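Local coordinates for SCARECROW-LIKE protein 7 (Oryza sativa Japonica Group, PDB 5HYZ), which probably acts as a transcription factor in plant development and abiotic stress resistance, and binds DNA in vitro through its GRAS domain, at residues 93-98 and 124-129. Sequence-based numbering, arbitrary orientation.
Sequences AHLTAN and WAALLQ
The amide nitrogen ND2 of Asn98 lies against Ala126 and Leu127 of helix 122-132 and donates a hydrogen bond to the backbone O of Gln123, just before Trp124 on the same helix. Ala126 CB lies 3.7 Å from Asn98 ND2. The backbone N of Leu127 is 3.4 Å from Asn98 ND2, but both are donors, so this is packing and not a bond. CG of Asn98 stands anti to its own carbonyl carbon (chi1 -77°), and the amide reaches across to the neighbouring helix. The bond to Gln123 probably fixes the amide's rotation. OD1, which is also hydrogen-bonded next to the segments, lies obliquely to the indole of Trp124, 3.7 Å from its CZ3, with amide and ring planes 36° apart. The ring itself is anchored by NE1, which bonds to Asp115 OD2 in the predicted VHIID motif.

The two helices belong to the Rossmann-like core of the GRAS domain. Their short segments run roughly parallel, at 37°, with axes 9.9 Å apart. Both Trp124 and Leu127 also pack on Ile113 of strand 110-118.

Leu127 packs alongside the Asn98 stem. Its CG is anti to the backbone N, which carries CD1 to within 3.9 Å of Asn98 CB. One turn earlier on helix 89-104, Leu95 adds the apolar contact: its CD2 methyl meets Ala126 CB at 4.0 Å.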
ATOM      1  N   ALA A  93       4.597   3.341  10.851  1.00 10.41           N
ATOM      2  CA  ALA A  93       4.334   3.531  12.283  1.00 13.24           C
ATOM      3  C   ALA A  93       3.201   2.618  12.781  1.00  9.75           C
ATOM      4  O   ALA A  93       3.319   1.872  13.783  1.00 12.61           O
ATOM      5  CB  ALA A  93       3.973   5.010  12.483  1.00 15.89           C
ATOM      6  N   HIS A  94       2.079   2.663  12.077  1.00 12.12           N
ATOM      7  CA  HIS A  94       0.936   1.799  12.473  1.00 12.97           C
ATOM      8  C   HIS A  94       1.225   0.327  12.524  1.00 13.60           C
ATOM      9  O   HIS A  94       0.831  -0.363  13.440  1.00 12.61           O
ATOM     10  CB  HIS A  94      -0.231   1.978  11.467  1.00 18.45           C
ATOM     11  CG  HIS A  94      -0.792   3.346  11.488  1.00 19.34           C
ATOM     12  ND1 HIS A  94      -1.606   3.836  10.477  1.00 23.27           N
ATOM     13  CD2 HIS A  94      -0.666   4.342  12.401  1.00 22.45           C
ATOM     14  CE1 HIS A  94      -1.956   5.078  10.777  1.00 22.23           C
ATOM     15  NE2 HIS A  94      -1.407   5.404  11.939  1.00 25.26           N
ATOM     16  N   LEU A  95       1.815  -0.180  11.460  1.00 11.43           N
ATOM     17  CA  LEU A  95       2.086  -1.614  11.452  1.00 12.25           C
ATOM     18  C   LEU A  95       3.098  -2.022  12.511  1.00 11.78           C
ATOM     19  O   LEU A  95       2.962  -3.085  13.101  1.00 13.26           O
ATOM     20  CB  LEU A  95       2.577  -2.086  10.058  1.00 16.74           C
ATOM     21  CG  LEU A  95       1.446  -1.958   9.035  1.00 19.83           C
ATOM     22  CD1 LEU A  95       1.793  -2.620   7.706  1.00 28.59           C
ATOM     23  CD2 LEU A  95      -0.017  -2.391   9.498  1.00 25.45           C
ATOM     24  N   THR A  96       4.105  -1.173  12.778  1.00 12.38           N
ATOM     25  CA  THR A  96       5.076  -1.569  13.776  1.00 13.92           C
ATOM     26  C   THR A  96       4.448  -1.518  15.213  1.00 12.15           C
ATOM     27  O   THR A  96       4.630  -2.454  16.032  1.00 12.14           O
ATOM     28  CB  THR A  96       6.316  -0.650  13.703  1.00 15.49           C
ATOM     29  OG1 THR A  96       6.827  -0.737  12.380  1.00 12.83           O
ATOM     30  CG2 THR A  96       7.404  -1.109  14.664  1.00 14.67           C
ATOM     31  N   ALA A  97       3.687  -0.472  15.470  1.00 11.84           N
ATOM     32  CA  ALA A  97       2.929  -0.406  16.714  1.00 13.36           C
ATOM     33  C   ALA A  97       1.967  -1.620  16.873  1.00 12.75           C
ATOM     34  O   ALA A  97       1.883  -2.239  17.949  1.00 12.13           O
ATOM     35  CB  ALA A  97       2.148   0.902  16.760  1.00 11.59           C
ATOM     36  N   ASN A  98       1.252  -1.953  15.788  1.00  9.03           N
ATOM     37  CA  ASN A  98       0.295  -3.049  15.866  1.00 11.23           C
ATOM     38  C   ASN A  98       0.962  -4.361  16.180  1.00 12.65           C
ATOM     39  O   ASN A  98       0.414  -5.189  16.904  1.00 11.01           O
ATOM     40  CB  ASN A  98      -0.490  -3.190  14.539  1.00 10.05           C
ATOM     41  CG  ASN A  98      -1.571  -2.149  14.387  1.00 14.26           C
ATOM     42  OD1 ASN A  98      -1.791  -1.358  15.308  1.00 12.51           O
ATOM     43  ND2 ASN A  98      -2.293  -2.163  13.240  1.00 12.35           N
ATOM     44  N   TRP A 124      -6.578   0.584  13.210  1.00  7.84           N
ATOM     45  CA  TRP A 124      -7.337  -0.407  13.939  1.00  9.53           C
ATOM     46  C   TRP A 124      -7.996  -1.417  13.055  1.00  7.84           C
ATOM     47  O   TRP A 124      -8.219  -2.534  13.496  1.00 10.93           O
ATOM     48  CB  TRP A 124      -8.392   0.330  14.855  1.00  9.96           C
ATOM     49  CG  TRP A 124      -7.631   1.326  15.697  1.00  9.49           C
ATOM     50  CD1 TRP A 124      -7.877   2.673  15.806  1.00 10.79           C
ATOM     51  CD2 TRP A 124      -6.410   1.071  16.461  1.00  9.77           C
ATOM     52  NE1 TRP A 124      -6.917   3.264  16.602  1.00 14.17           N
ATOM     53  CE2 TRP A 124      -6.012   2.318  17.009  1.00 12.71           C
ATOM     54  CE3 TRP A 124      -5.640  -0.081  16.734  1.00 10.05           C
ATOM     55  CZ2 TRP A 124      -4.861   2.466  17.794  1.00 11.66           C
ATOM     56  CZ3 TRP A 124      -4.435   0.057  17.501  1.00  9.68           C
ATOM     57  CH2 TRP A 124      -4.074   1.353  18.038  1.00 11.05           C
ATOM     58  N   ALA A 125      -8.297  -1.054  11.827  1.00 11.05           N
ATOM     59  CA  ALA A 125      -8.782  -2.077  10.892  1.00 12.20           C
ATOM     60  C   ALA A 125      -7.663  -3.116  10.655  1.00 10.99           C
ATOM     61  O   ALA A 125      -7.904  -4.329  10.704  1.00 10.52           O
ATOM     62  CB  ALA A 125      -9.207  -1.431   9.583  1.00 13.06           C
ATOM     63  N   ALA A 126      -6.434  -2.614  10.512  1.00 10.48           N
ATOM     64  CA  ALA A 126      -5.307  -3.529  10.359  1.00 10.37           C
ATOM     65  C   ALA A 126      -5.123  -4.413  11.597  1.00 10.58           C
ATOM     66  O   ALA A 126      -4.846  -5.650  11.514  1.00 10.98           O
ATOM     67  CB  ALA A 126      -4.015  -2.705  10.020  1.00 10.44           C
ATOM     68  N   LEU A 127      -5.233  -3.805  12.781  1.00 10.18           N
ATOM     69  CA  LEU A 127      -5.058  -4.579  13.982  1.00  9.33           C
ATOM     70  C   LEU A 127      -6.182  -5.622  14.140  1.00 10.62           C
ATOM     71  O   LEU A 127      -5.947  -6.741  14.563  1.00 12.33           O
ATOM     72  CB  LEU A 127      -5.069  -3.648  15.249  1.00  8.68           C
ATOM     73  CG  LEU A 127      -4.800  -4.484  16.517  1.00 12.28           C
ATOM     74  CD1 LEU A 127      -3.298  -4.890  16.672  1.00 14.44           C
ATOM     75  CD2 LEU A 127      -5.163  -3.699  17.800  1.00 14.98           C
ATOM     76  N   LEU A 128      -7.406  -5.235  13.831  1.00 10.37           N
ATOM     77  CA  LEU A 128      -8.521  -6.203  13.938  1.00 10.31           C
ATOM     78  C   LEU A 128      -8.250  -7.424  13.040  1.00 12.56           C
ATOM     79  O   LEU A 128      -8.422  -8.571  13.435  1.00 14.45           O
ATOM     80  CB  LEU A 128      -9.823  -5.528  13.519  1.00 12.25           C
ATOM     81  CG  LEU A 128     -10.409  -4.589  14.610  1.00 15.05           C
ATOM     82  CD1 LEU A 128     -11.587  -3.720  14.016  1.00 13.66           C
ATOM     83  CD2 LEU A 128     -10.851  -5.423  15.822  1.00 20.06           C
ATOM     84  N   GLN A 129      -7.853  -7.148  11.816  1.00 11.57           N
ATOM     85  CA  GLN A 129      -7.511  -8.272  10.912  1.00 13.25           C
ATOM     86  C   GLN A 129      -6.419  -9.173  11.493  1.00 15.20           C
ATOM     87  O   GLN A 129      -6.505 -10.445  11.495  1.00 17.13           O
ATOM     88  CB  GLN A 129      -7.079  -7.695   9.571  1.00 10.64           C
ATOM     89  CG  GLN A 129      -6.634  -8.787   8.492  1.00 14.51           C
ATOM     90  CD  GLN A 129      -7.821  -9.527   7.943  1.00 22.53           C
ATOM     91  OE1 GLN A 129      -8.952  -9.069   8.023  1.00 17.85           O
ATOM     92  NE2 GLN A 129      -7.567 -10.717   7.361  1.00 24.65           N
TER